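Local structure of probable tRNA pseudouridine synthase D (Methanosarcina mazei, 1Z2Z) at residues V35-N40 / G128-N133; I51-K56 / E114-G119; T92-I97 / K123-G128; D134-V139 / V411-L416. The protein probably converts uridine-13 of transfer RNAs to pseudouridine, as a member of the TruD family of pseudouridine synthases. One frame throughout, in Å; residues are numbered along the deposited sequence.

Residues 35-40 open contact 1, and 51-56 then open contact 2. Next, 92-97 open contact 3. Contact 2 closes first, at 114-119, and contact 3 follows at 123-128, so these two cross. Contact 1 closes last of the three, at 128-133, and encloses both. It shares Gly128 with contact 3. The chain runs straight on into 134-139, which opens contact 4. That loop spans 271 residues, many of them helical, before 411-416 close it. Contacts 1, 2 and 4 pair strands of one mixed sheet, with strand 90-98 joining contacts 1 and 2. Contact 3 fixes the loop ahead of strand 130-142 to that sheet.

Contact 1: V35-N40 / G128-N133; sequences VKEITN and GDLWGN
Trp131 and Gly132 both face Ile38, a classic beta bulge that interrupts the antiparallel pairing of 35-40 with 128-133. Two backbone bonds hold it. Ile38 N donates to Gly132 O at 2.9 Å, from well above the carbonyl plane. Trp131 N donates to Ile38 O at 2.8 Å, here in the carbonyl plane. The Trp131 indole leads away from 35-40, and its CB is the side-chain atom closest to Ile38 O. Past the bulge, Glu37 and Asn133 form a non-hydrogen-bonded pair with both side chains on one face. Glu37 has CG anti to the backbone N (chi1 -174°) and an extended chain, which carries it across Leu130. Its CG lies 3.3 Å from Leu130 CD1. Asn133 ND2 comes to 3.1 Å from Glu37 CA, and the amide and carboxylate planes are only 14° apart. Glu37 OE2 makes a salt bridge with Lys85, while OE1 accepts from Lys94 N. With an alanine in place of Glu37, Lys85 would probably lose a charge partner, Lys94 N its acceptor and Leu130 CD1 its covering chain. Val35 lies about 5 Å from Asp86, the predicted nucleophile, measured between side chains. Strand 33-39 runs between strand 90-98, parallel to it, and strand 130-142, while Ile38 and Trp131 touch Met415 of strand 408-417.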
loop_
_atom_site.group_PDB
_atom_site.type_symbol
_atom_site.label_atom_id
_atom_site.label_comp_id
_atom_site.label_asym_id
_atom_site.label_seq_id
_atom_site.Cartn_x
_atom_site.Cartn_y
_atom_site.Cartn_z
ATOM N N VAL A 35 -6.562 -4.341 -14.965
ATOM C CA VAL A 35 -6.449 -5.122 -13.741
ATOM C C VAL A 35 -7.520 -6.193 -13.715
ATOM O O VAL A 35 -8.696 -5.876 -13.574
ATOM C CB VAL A 35 -6.659 -4.246 -12.511
ATOM C CG1 VAL A 35 -6.483 -5.069 -11.264
ATOM C CG2 VAL A 35 -5.723 -3.076 -12.541
ATOM N N LYS A 36 -7.116 -7.455 -13.836
ATOM C CA LYS A 36 -8.070 -8.565 -13.829
ATOM C C LYS A 36 -7.874 -9.413 -12.577
ATOM O O LYS A 36 -6.821 -10.006 -12.391
ATOM C CB LYS A 36 -7.876 -9.454 -15.059
ATOM C CG LYS A 36 -7.981 -8.753 -16.398
ATOM C CD LYS A 36 -7.877 -9.763 -17.529
ATOM C CE LYS A 36 -8.028 -9.089 -18.897
ATOM N NZ LYS A 36 -8.120 -10.052 -20.052
ATOM N N GLU A 37 -8.905 -9.489 -11.741
ATOM C CA GLU A 37 -8.859 -10.243 -10.490
ATOM C C GLU A 37 -8.752 -11.760 -10.634
ATOM O O GLU A 37 -9.269 -12.340 -11.587
ATOM C CB GLU A 37 -10.101 -9.911 -9.681
ATOM C CG GLU A 37 -10.125 -10.509 -8.308
ATOM C CD GLU A 37 -11.510 -10.503 -7.702
ATOM O OE1 GLU A 37 -12.312 -11.398 -8.050
ATOM O OE2 GLU A 37 -11.794 -9.592 -6.899
ATOM N N ILE A 38 -8.067 -12.404 -9.687
ATOM C CA ILE A 38 -7.942 -13.863 -9.708
ATOM C C ILE A 38 -8.694 -14.346 -8.484
ATOM O O ILE A 38 -8.328 -14.024 -7.362
ATOM C CB ILE A 38 -6.483 -14.313 -9.619
ATOM C CG1 ILE A 38 -5.638 -13.503 -10.604
ATOM C CG2 ILE A 38 -6.381 -15.811 -9.937
ATOM C CD1 ILE A 38 -4.162 -13.765 -10.490
ATOM N N THR A 39 -9.748 -15.117 -8.698
ATOM C CA THR A 39 -10.579 -15.586 -7.601
ATOM C C THR A 39 -10.013 -16.759 -6.808
ATOM O O THR A 39 -9.195 -17.524 -7.319
ATOM C CB THR A 39 -11.967 -16.008 -8.136
ATOM O OG1 THR A 39 -12.946 -15.868 -7.104
ATOM C CG2 THR A 39 -11.950 -17.465 -8.601
ATOM N N ASN A 40 -10.435 -16.893 -5.551
ATOM C CA ASN A 40 -10.004 -18.038 -4.757
ATOM C C ASN A 40 -11.234 -18.833 -4.354
ATOM O O ASN A 40 -11.121 -19.851 -3.693
ATOM C CB ASN A 40 -9.204 -17.633 -3.506
ATOM C CG ASN A 40 -10.020 -16.860 -2.494
ATOM O OD1 ASN A 40 -11.191 -17.159 -2.243
ATOM N ND2 ASN A 40 -9.391 -15.866 -1.882
ATOM N N GLY A 128 -11.559 -9.735 0.632
ATOM C CA GLY A 128 -10.587 -10.768 0.898
ATOM C C GLY A 128 -10.836 -12.018 0.096
ATOM O O GLY A 128 -9.916 -12.805 -0.084
ATOM N N ASP A 129 -12.050 -12.220 -0.404
ATOM C CA ASP A 129 -12.309 -13.433 -1.170
ATOM C C ASP A 129 -11.642 -13.488 -2.535
ATOM O O ASP A 129 -12.291 -13.844 -3.501
ATOM C CB ASP A 129 -13.805 -13.654 -1.379
ATOM C CG ASP A 129 -14.554 -13.910 -0.089
ATOM O OD1 ASP A 129 -14.031 -13.552 0.999
ATOM O OD2 ASP A 129 -15.683 -14.451 -0.179
ATOM N N LEU A 130 -10.373 -13.126 -2.650
ATOM C CA LEU A 130 -9.712 -13.237 -3.948
ATOM C C LEU A 130 -8.259 -13.604 -3.679
ATOM O O LEU A 130 -7.719 -13.294 -2.617
ATOM C CB LEU A 130 -9.770 -11.920 -4.736
ATOM C CG LEU A 130 -8.682 -10.887 -4.418
ATOM C CD1 LEU A 130 -8.683 -9.787 -5.448
ATOM C CD2 LEU A 130 -8.895 -10.341 -3.020
ATOM N N TRP A 131 -7.625 -14.270 -4.630
ATOM C CA TRP A 131 -6.241 -14.635 -4.451
ATOM C C TRP A 131 -5.415 -13.407 -4.762
ATOM O O TRP A 131 -4.969 -12.705 -3.858
ATOM C CB TRP A 131 -5.844 -15.776 -5.380
ATOM C CG TRP A 131 -4.379 -16.079 -5.295
ATOM C CD1 TRP A 131 -3.370 -15.464 -5.989
ATOM C CD2 TRP A 131 -3.745 -16.985 -4.384
ATOM N NE1 TRP A 131 -2.155 -15.925 -5.560
ATOM C CE2 TRP A 131 -2.351 -16.858 -4.574
ATOM C CE3 TRP A 131 -4.218 -17.888 -3.419
ATOM C CZ2 TRP A 131 -1.420 -17.602 -3.837
ATOM C CZ3 TRP A 131 -3.289 -18.629 -2.684
ATOM C CH2 TRP A 131 -1.905 -18.477 -2.899
ATOM N N GLY A 132 -5.225 -13.135 -6.048
ATOM C CA GLY A 132 -4.457 -11.971 -6.441
ATOM C C GLY A 132 -5.112 -11.128 -7.519
ATOM O O GLY A 132 -6.330 -11.176 -7.727
ATOM N N ASN A 133 -4.277 -10.360 -8.216
ATOM C CA ASN A 133 -4.721 -9.468 -9.283
ATOM C C ASN A 133 -3.711 -9.445 -10.444
ATOM O O ASN A 133 -2.541 -9.107 -10.257
ATOM C CB ASN A 133 -4.896 -8.040 -8.731
ATOM C CG ASN A 133 -6.246 -7.814 -8.037
ATOM O OD1 ASN A 133 -6.341 -7.031 -7.100
ATOM N ND2 ASN A 133 -7.290 -8.472 -8.520
#

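Contact 2: I51-K56 / E114-G119; sequences IVELTK and ELKVLG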
loop_
_atom_site.group_PDB
_atom_site.type_symbol
_atom_site.label_atom_id
_atom_site.label_comp_id
_atom_site.label_asym_id
_atom_site.label_seq_id
_atom_site.Cartn_x
_atom_site.Cartn_y
_atom_site.Cartn_z
ATOM N N ILE A 51 -23.887 -14.343 -8.160
ATOM C CA ILE A 51 -22.495 -13.948 -8.358
ATOM C C ILE A 51 -22.182 -13.555 -9.796
ATOM O O ILE A 51 -22.265 -14.369 -10.734
ATOM C CB ILE A 51 -21.498 -15.059 -7.946
ATOM C CG1 ILE A 51 -21.934 -15.745 -6.639
ATOM C CG2 ILE A 51 -20.133 -14.435 -7.809
ATOM C CD1 ILE A 51 -22.189 -14.802 -5.462
ATOM N N VAL A 52 -21.755 -12.309 -9.939
ATOM C CA VAL A 52 -21.469 -11.725 -11.236
ATOM C C VAL A 52 -20.063 -11.200 -11.433
ATOM O O VAL A 52 -19.444 -10.682 -10.508
ATOM C CB VAL A 52 -22.434 -10.552 -11.483
ATOM C CG1 VAL A 52 -22.399 -10.148 -12.938
ATOM C CG2 VAL A 52 -23.839 -10.936 -11.057
ATOM N N GLU A 53 -19.574 -11.320 -12.659
ATOM C CA GLU A 53 -18.252 -10.817 -13.005
ATOM C C GLU A 53 -18.491 -9.394 -13.479
ATOM O O GLU A 53 -19.205 -9.172 -14.451
ATOM C CB GLU A 53 -17.646 -11.629 -14.133
ATOM C CG GLU A 53 -16.269 -11.175 -14.504
ATOM C CD GLU A 53 -15.777 -11.845 -15.764
ATOM O OE1 GLU A 53 -15.773 -11.178 -16.819
ATOM O OE2 GLU A 53 -15.416 -13.043 -15.699
ATOM N N LEU A 54 -17.907 -8.443 -12.769
ATOM C CA LEU A 54 -18.046 -7.037 -13.072
ATOM C C LEU A 54 -16.862 -6.519 -13.882
ATOM O O LEU A 54 -15.710 -6.711 -13.502
ATOM C CB LEU A 54 -18.163 -6.261 -11.761
ATOM C CG LEU A 54 -18.098 -4.731 -11.779
ATOM C CD1 LEU A 54 -19.157 -4.185 -12.727
ATOM C CD2 LEU A 54 -18.304 -4.202 -10.346
ATOM N N THR A 55 -17.144 -5.884 -15.016
ATOM C CA THR A 55 -16.087 -5.325 -15.850
ATOM C C THR A 55 -16.470 -3.883 -15.982
ATOM O O THR A 55 -17.548 -3.572 -16.466
ATOM C CB THR A 55 -16.045 -5.965 -17.238
ATOM O OG1 THR A 55 -15.987 -7.395 -17.111
ATOM C CG2 THR A 55 -14.812 -5.478 -17.993
ATOM N N LYS A 56 -15.593 -3.000 -15.535
ATOM C CA LYS A 56 -15.901 -1.592 -15.580
ATOM C C LYS A 56 -14.797 -0.764 -16.218
ATOM O O LYS A 56 -13.617 -1.100 -16.143
ATOM C CB LYS A 56 -16.223 -1.091 -14.168
ATOM C CG LYS A 56 -15.062 -1.096 -13.181
ATOM C CD LYS A 56 -15.554 -0.763 -11.783
ATOM C CE LYS A 56 -14.504 0.003 -11.014
ATOM N NZ LYS A 56 -13.168 -0.590 -11.233
ATOM N N GLU A 114 -19.935 -4.059 -17.913
ATOM C CA GLU A 114 -20.315 -5.316 -18.492
ATOM C C GLU A 114 -20.600 -6.222 -17.312
ATOM O O GLU A 114 -19.809 -6.286 -16.374
ATOM C CB GLU A 114 -19.151 -5.823 -19.327
ATOM C CG GLU A 114 -19.490 -6.907 -20.304
ATOM C CD GLU A 114 -18.628 -6.835 -21.553
ATOM O OE1 GLU A 114 -17.423 -7.169 -21.470
ATOM O OE2 GLU A 114 -19.156 -6.429 -22.616
ATOM N N LEU A 115 -21.745 -6.897 -17.345
ATOM C CA LEU A 115 -22.157 -7.794 -16.275
ATOM C C LEU A 115 -22.331 -9.209 -16.802
ATOM O O LEU A 115 -23.063 -9.428 -17.762
ATOM C CB LEU A 115 -23.480 -7.317 -15.674
ATOM C CG LEU A 115 -23.510 -5.986 -14.925
ATOM C CD1 LEU A 115 -24.906 -5.752 -14.389
ATOM C CD2 LEU A 115 -22.503 -5.993 -13.768
ATOM N N LYS A 116 -21.678 -10.176 -16.169
ATOM C CA LYS A 116 -21.779 -11.565 -16.606
ATOM C C LYS A 116 -21.979 -12.483 -15.397
ATOM O O LYS A 116 -21.196 -12.481 -14.451
ATOM C CB LYS A 116 -20.506 -11.969 -17.371
ATOM C CG LYS A 116 -20.039 -10.942 -18.417
ATOM C CD LYS A 116 -18.711 -11.335 -19.092
ATOM C CE LYS A 116 -18.147 -10.219 -19.987
ATOM N NZ LYS A 116 -16.739 -10.521 -20.416
ATOM N N VAL A 117 -23.037 -13.271 -15.427
ATOM C CA VAL A 117 -23.317 -14.166 -14.319
ATOM C C VAL A 117 -22.232 -15.238 -14.200
ATOM O O VAL A 117 -21.691 -15.713 -15.202
ATOM C CB VAL A 117 -24.705 -14.829 -14.508
ATOM C CG1 VAL A 117 -25.026 -15.736 -13.356
ATOM C CG2 VAL A 117 -25.770 -13.749 -14.633
ATOM N N LEU A 118 -21.885 -15.588 -12.965
ATOM C CA LEU A 118 -20.913 -16.641 -12.731
ATOM C C LEU A 118 -21.692 -17.777 -12.055
ATOM O O LEU A 118 -21.447 -18.945 -12.326
ATOM C CB LEU A 118 -19.739 -16.143 -11.861
ATOM C CG LEU A 118 -18.811 -15.091 -12.510
ATOM C CD1 LEU A 118 -17.844 -14.542 -11.484
ATOM C CD2 LEU A 118 -18.064 -15.676 -13.688
ATOM N N GLY A 119 -22.662 -17.440 -11.210
ATOM C CA GLY A 119 -23.431 -18.492 -10.571
ATOM C C GLY A 119 -24.100 -17.997 -9.318
ATOM O O GLY A 119 -24.398 -16.810 -9.210
HETATM O O HOH W 1 -14.448 -8.481 -19.228
#
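Ile51 and Gly119 start a well-bonded antiparallel pairing of 51-56 with 114-119. Ile51 N donates to Gly119 O at 2.7 Å. Ile51 O accepts twice. Leu118 N reaches it at 2.6 Å, nearly in line with the C=O bond, and Gly119 N at 3.1 Å, on a lone pair. Further along, Glu53 N bonds to Lys116 O almost straight, at 174°, and Lys116 N returns a bond to Glu53 O. Lys116 O also takes a CA-H contact from Val52. Thr55 and Glu114 exchange a second such pair of bonds between N and O. The other backbone edge of 51-56 is used too: Val52, Leu54 and Lys56 bond to strand 90-98. On the face of Glu53, Thr55, Glu114 and Lys116, charges form a loose network. Glu53 and Lys116 lie side by side, and the extended Lys116 chain brings NZ to 3.8 Å from Glu53 OE1, a long salt bridge. Lys116 NZ also meets Glu114 OE1 at 3.6 Å. A water accepts from Lys116 NZ and lies 2.8 Å from Thr55 OG1. On the face of Val52, Leu54 and Leu115 the side chains meet through apolar contacts. Leu54 CD1 touches Leu115 CD2 at 3.9 Å, and Val52 packs on Ile105 of helix 102-105. Leu118 and Gly119 facing Ile51 make a classic beta bulge, set in an antiparallel part of the mixed sheet.

Contact 3: T92-I97 / K123-G128; sequences TQKISI and KSVELG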
loop_
_atom_site.group_PDB
_atom_site.type_symbol
_atom_site.label_atom_id
_atom_site.label_comp_id
_atom_site.label_asym_id
_atom_site.label_seq_id
_atom_site.Cartn_x
_atom_site.Cartn_y
_atom_site.Cartn_z
ATOM N N THR A 92 -11.748 -5.971 -14.205
ATOM C CA THR A 92 -12.652 -7.111 -14.113
ATOM C C THR A 92 -12.551 -7.694 -12.686
ATOM O O THR A 92 -11.452 -7.793 -12.137
ATOM C CB THR A 92 -12.207 -8.185 -15.115
ATOM O OG1 THR A 92 -12.178 -7.618 -16.428
ATOM C CG2 THR A 92 -13.132 -9.379 -15.102
ATOM N N GLN A 93 -13.674 -8.083 -12.087
ATOM C CA GLN A 93 -13.655 -8.652 -10.738
ATOM C C GLN A 93 -14.946 -9.396 -10.441
ATOM O O GLN A 93 -15.932 -9.253 -11.161
ATOM C CB GLN A 93 -13.508 -7.564 -9.688
ATOM C CG GLN A 93 -14.759 -6.741 -9.514
ATOM C CD GLN A 93 -14.517 -5.528 -8.662
ATOM O OE1 GLN A 93 -14.767 -4.390 -9.072
ATOM N NE2 GLN A 93 -14.011 -5.759 -7.469
ATOM N N LYS A 94 -14.946 -10.186 -9.368
ATOM C CA LYS A 94 -16.139 -10.930 -8.997
ATOM C C LYS A 94 -16.905 -10.159 -7.912
ATOM O O LYS A 94 -16.303 -9.534 -7.046
ATOM C CB LYS A 94 -15.744 -12.327 -8.512
ATOM C CG LYS A 94 -16.856 -13.092 -7.805
ATOM C CD LYS A 94 -16.429 -14.515 -7.447
ATOM C CE LYS A 94 -16.171 -15.336 -8.698
ATOM N NZ LYS A 94 -15.830 -16.773 -8.445
ATOM N N ILE A 95 -18.229 -10.157 -7.995
ATOM C CA ILE A 95 -19.039 -9.473 -7.004
ATOM C C ILE A 95 -20.243 -10.333 -6.658
ATOM O O ILE A 95 -20.508 -11.356 -7.304
ATOM C CB ILE A 95 -19.556 -8.097 -7.501
ATOM C CG1 ILE A 95 -20.506 -8.277 -8.686
ATOM C CG2 ILE A 95 -18.388 -7.192 -7.864
ATOM C CD1 ILE A 95 -21.363 -7.011 -8.978
ATOM N N SER A 96 -20.967 -9.944 -5.623
ATOM C CA SER A 96 -22.150 -10.704 -5.264
ATOM C C SER A 96 -23.305 -9.739 -5.097
ATOM O O SER A 96 -23.123 -8.593 -4.669
ATOM C CB SER A 96 -21.934 -11.498 -3.973
ATOM O OG SER A 96 -21.909 -10.632 -2.854
ATOM N N ILE A 97 -24.491 -10.214 -5.453
ATOM C CA ILE A 97 -25.702 -9.415 -5.366
ATOM C C ILE A 97 -26.775 -10.237 -4.699
ATOM O O ILE A 97 -27.124 -11.326 -5.166
ATOM C CB ILE A 97 -26.209 -9.012 -6.761
ATOM C CG1 ILE A 97 -25.081 -8.343 -7.565
ATOM C CG2 ILE A 97 -27.396 -8.082 -6.607
ATOM C CD1 ILE A 97 -25.473 -7.953 -8.976
ATOM N N LYS A 123 -23.232 -17.816 0.236
ATOM C CA LYS A 123 -22.321 -16.849 0.841
ATOM C C LYS A 123 -22.042 -15.648 -0.045
ATOM O O LYS A 123 -21.848 -15.767 -1.256
ATOM C CB LYS A 123 -20.994 -17.539 1.225
ATOM C CG LYS A 123 -20.156 -18.041 0.044
ATOM C CD LYS A 123 -19.323 -19.289 0.390
ATOM C CE LYS A 123 -18.151 -19.011 1.340
ATOM N NZ LYS A 123 -17.026 -18.227 0.721
ATOM N N SER A 124 -22.043 -14.483 0.579
ATOM C CA SER A 124 -21.784 -13.241 -0.113
ATOM C C SER A 124 -20.296 -13.167 -0.340
ATOM O O SER A 124 -19.537 -13.934 0.255
ATOM C CB SER A 124 -22.168 -12.075 0.765
ATOM O OG SER A 124 -21.351 -12.107 1.919
ATOM N N VAL A 125 -19.887 -12.218 -1.177
ATOM C CA VAL A 125 -18.484 -12.008 -1.504
ATOM C C VAL A 125 -17.872 -10.978 -0.554
ATOM O O VAL A 125 -18.102 -9.783 -0.686
ATOM C CB VAL A 125 -18.361 -11.557 -2.973
ATOM C CG1 VAL A 125 -16.935 -11.205 -3.294
ATOM C CG2 VAL A 125 -18.818 -12.680 -3.888
ATOM N N GLU A 126 -17.086 -11.435 0.413
ATOM C CA GLU A 126 -16.499 -10.507 1.377
ATOM C C GLU A 126 -15.097 -9.990 1.009
ATOM O O GLU A 126 -14.377 -10.601 0.225
ATOM C CB GLU A 126 -16.471 -11.179 2.756
ATOM C CG GLU A 126 -17.837 -11.587 3.297
ATOM C CD GLU A 126 -18.730 -10.401 3.620
ATOM O OE1 GLU A 126 -18.258 -9.446 4.269
ATOM O OE2 GLU A 126 -19.920 -10.417 3.234
ATOM N N LEU A 127 -14.723 -8.844 1.560
ATOM C CA LEU A 127 -13.401 -8.312 1.295
ATOM C C LEU A 127 -12.396 -9.393 1.596
ATOM O O LEU A 127 -12.371 -9.917 2.705
ATOM C CB LEU A 127 -13.103 -7.147 2.211
ATOM C CG LEU A 127 -13.912 -5.914 1.859
ATOM C CD1 LEU A 127 -13.664 -4.891 2.924
ATOM C CD2 LEU A 127 -13.510 -5.380 0.480
ATOM N N GLY A 128 -11.559 -9.735 0.632
ATOM C CA GLY A 128 -10.587 -10.768 0.898
ATOM C C GLY A 128 -10.836 -12.018 0.096
ATOM O O GLY A 128 -9.916 -12.805 -0.084
#
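Ser96 on strand 90-98 meets Val125 in a small buried contact between a strand and a loop. The loop joins strands 113-121 and 130-142. One hydrogen bond links the two segments: Val125 N donates to Ser96 OG at 3.1 Å, with an angle of 167° at the hydrogen. Ser96 OG stands between its backbone N and carbonyl carbon (chi1 72°), which turns it to the loop. Val125 then lays CG2 against Ser96 CB, 3.3 Å away, and its CG1 comes near Lys94 O. An alanine at Ser96 would keep CB but remove the hydroxyl, and is likely to leave Val125 N without its acceptor. Within the loop, Ser124 OG donates to Glu126 OE2 at 2.6 Å. Outside the two segments, Val125 O accepts from Ser80 OG. Both backbone polar atoms of Val125 are thus met by serine hydroxyls. The chemistry implies that a non-strand piece is held to the sheet by side-chain groups, without backbone pairing to 92-97.

Contact 4: D134-V139 / V411-L416; sequences DFRITV and VLEFML
Residues 134-139 of strand 130-142 pair antiparallel with 411-416 of strand 408-417, within the mixed sheet. Phe135 N donates to Phe414 O at 2.7 Å, nearly straight at 170°. Ile137 N donates to Leu412 O at 2.8 Å, and the return bond from Leu412 N to Ile137 O is weak. The aromatic pair meets obliquely, with ring planes 35° apart. Phe135 CB sits over the centre of the Phe414 ring, 4.2 Å from its centroid, a CH-pi contact. Leu416 CB approaches the edge of the Phe135 ring at CE1. On the other face, Arg136 and Glu413 run side by side. The Arg136 chain bends about its CB-CG bond (chi2 97°), which brings NH2 to 2.6 Å from Glu413 OE2. This is a salt bridge whose hydrogen bond is weak. OE2 lies at the guanidinium edge, while Val411 CG1 lies over one guanidinium face, 3.4 Å from Arg136 NE. Asp134 OD2 meets CB of Met415, present as selenomethionine. Helix 423-430 packs on this pair, with Leu426 touching Ile137 and Leu412, and Val425 touching Phe414. The Phe135 side chain is about 6 Å from that of Asp86, the predicted nucleophile. The chain leaves the core sheet after 134-139 and returns at 411-416, consistent with the large insertion that TruD enzymes carry in the pseudouridine synthase fold.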
loop_
_atom_site.group_PDB
_atom_site.type_symbol
_atom_site.label_atom_id
_atom_site.label_comp_id
_atom_site.label_asym_id
_atom_site.label_seq_id
_atom_site.Cartn_x
_atom_site.Cartn_y
_atom_site.Cartn_z
ATOM N N ASP A 134 -4.159 -9.830 -11.637
ATOM C CA ASP A 134 -3.316 -9.799 -12.833
ATOM C C ASP A 134 -3.272 -8.363 -13.306
ATOM O O ASP A 134 -4.306 -7.691 -13.356
ATOM C CB ASP A 134 -3.918 -10.647 -13.938
ATOM C CG ASP A 134 -3.486 -12.068 -13.854
ATOM O OD1 ASP A 134 -4.113 -12.933 -14.509
ATOM O OD2 ASP A 134 -2.495 -12.315 -13.131
ATOM N N PHE A 135 -2.079 -7.894 -13.651
ATOM C CA PHE A 135 -1.912 -6.531 -14.122
ATOM C C PHE A 135 -1.392 -6.506 -15.543
ATOM O O PHE A 135 -0.756 -7.455 -16.013
ATOM C CB PHE A 135 -0.955 -5.740 -13.232
ATOM C CG PHE A 135 -1.515 -5.408 -11.878
ATOM C CD1 PHE A 135 -1.247 -6.227 -10.776
ATOM C CD2 PHE A 135 -2.297 -4.276 -11.697
ATOM C CE1 PHE A 135 -1.748 -5.925 -9.507
ATOM C CE2 PHE A 135 -2.806 -3.952 -10.445
ATOM C CZ PHE A 135 -2.528 -4.783 -9.340
ATOM N N ARG A 136 -1.679 -5.400 -16.217
ATOM C CA ARG A 136 -1.282 -5.147 -17.596
ATOM C C ARG A 136 -1.186 -3.630 -17.672
ATOM O O ARG A 136 -2.114 -2.979 -18.140
ATOM C CB ARG A 136 -2.373 -5.643 -18.539
ATOM C CG ARG A 136 -2.205 -5.236 -19.985
ATOM C CD ARG A 136 -1.556 -6.343 -20.776
ATOM N NE ARG A 136 -1.215 -5.925 -22.131
ATOM C CZ ARG A 136 -0.659 -6.724 -23.038
ATOM N NH1 ARG A 136 -0.377 -6.260 -24.248
ATOM N NH2 ARG A 136 -0.393 -7.991 -22.740
ATOM N N ILE A 137 -0.081 -3.069 -17.187
ATOM C CA ILE A 137 0.101 -1.622 -17.191
ATOM C C ILE A 137 0.880 -1.178 -18.418
ATOM O O ILE A 137 1.648 -1.949 -18.981
ATOM C CB ILE A 137 0.829 -1.159 -15.911
ATOM C CG1 ILE A 137 0.063 -1.676 -14.692
ATOM C CG2 ILE A 137 0.918 0.364 -15.860
ATOM C CD1 ILE A 137 0.741 -1.377 -13.377
ATOM N N THR A 138 0.667 0.064 -18.834
ATOM C CA THR A 138 1.338 0.612 -20.007
ATOM C C THR A 138 1.916 1.983 -19.696
ATOM O O THR A 138 1.176 2.902 -19.356
ATOM C CB THR A 138 0.358 0.778 -21.170
ATOM O OG1 THR A 138 -0.099 -0.512 -21.594
ATOM C CG2 THR A 138 1.028 1.505 -22.338
ATOM N N VAL A 139 3.233 2.114 -19.818
ATOM C CA VAL A 139 3.899 3.382 -19.566
ATOM C C VAL A 139 4.056 3.997 -20.958
ATOM O O VAL A 139 4.419 3.295 -21.907
ATOM C CB VAL A 139 5.305 3.163 -18.892
ATOM C CG1 VAL A 139 5.834 4.468 -18.322
ATOM C CG2 VAL A 139 5.212 2.118 -17.783
ATOM N N VAL A 411 4.842 -2.141 -21.860
ATOM C CA VAL A 411 3.689 -2.891 -21.382
ATOM C C VAL A 411 4.081 -3.866 -20.272
ATOM O O VAL A 411 4.420 -5.012 -20.551
ATOM C CB VAL A 411 3.033 -3.713 -22.518
ATOM C CG1 VAL A 411 1.821 -4.459 -21.992
ATOM C CG2 VAL A 411 2.630 -2.800 -23.655
ATOM N N LEU A 412 4.024 -3.416 -19.021
ATOM C CA LEU A 412 4.372 -4.259 -17.880
ATOM C C LEU A 412 3.202 -5.107 -17.396
ATOM O O LEU A 412 2.238 -4.569 -16.863
ATOM C CB LEU A 412 4.850 -3.390 -16.720
ATOM C CG LEU A 412 6.300 -2.909 -16.791
ATOM C CD1 LEU A 412 6.538 -1.802 -15.767
ATOM C CD2 LEU A 412 7.229 -4.101 -16.548
ATOM N N GLU A 413 3.277 -6.425 -17.552
ATOM C CA GLU A 413 2.183 -7.281 -17.093
ATOM C C GLU A 413 2.650 -8.332 -16.103
ATOM O O GLU A 413 3.456 -9.193 -16.439
ATOM C CB GLU A 413 1.516 -7.964 -18.276
ATOM C CG GLU A 413 2.489 -8.622 -19.200
ATOM C CD GLU A 413 1.836 -9.035 -20.489
ATOM O OE1 GLU A 413 2.570 -9.403 -21.438
ATOM O OE2 GLU A 413 0.585 -8.993 -20.547
ATOM N N PHE A 414 2.133 -8.272 -14.884
ATOM C CA PHE A 414 2.526 -9.226 -13.860
ATOM C C PHE A 414 1.339 -9.529 -12.953
ATOM O O PHE A 414 0.189 -9.283 -13.327
ATOM C CB PHE A 414 3.671 -8.627 -13.058
ATOM C CG PHE A 414 3.380 -7.247 -12.538
ATOM C CD1 PHE A 414 2.742 -7.063 -11.321
ATOM C CD2 PHE A 414 3.751 -6.127 -13.256
ATOM C CE1 PHE A 414 2.467 -5.772 -10.836
ATOM C CE2 PHE A 414 3.478 -4.839 -12.775
ATOM C CZ PHE A 414 2.845 -4.670 -11.567
HETATM N N MSE A 415 1.602 -10.086 -11.777
HETATM C CA MSE A 415 0.517 -10.356 -10.845
HETATM C C MSE A 415 0.965 -10.295 -9.410
HETATM O O MSE A 415 2.084 -10.675 -9.083
HETATM C CB MSE A 415 -0.124 -11.694 -11.118
HETATM C CG MSE A 415 0.749 -12.850 -10.875
HETATM SE SE MSE A 415 -0.451 -14.294 -10.642
HETATM C CE MSE A 415 -0.535 -14.152 -8.682
ATOM N N LEU A 416 0.078 -9.798 -8.563
ATOM C CA LEU A 416 0.354 -9.641 -7.149
ATOM C C LEU A 416 -0.750 -10.286 -6.284
ATOM O O LEU A 416 -1.864 -10.486 -6.748
ATOM C CB LEU A 416 0.487 -8.145 -6.851
ATOM C CG LEU A 416 1.881 -7.507 -6.905
ATOM C CD1 LEU A 416 2.756 -8.169 -7.933
ATOM C CD2 LEU A 416 1.728 -6.030 -7.180
#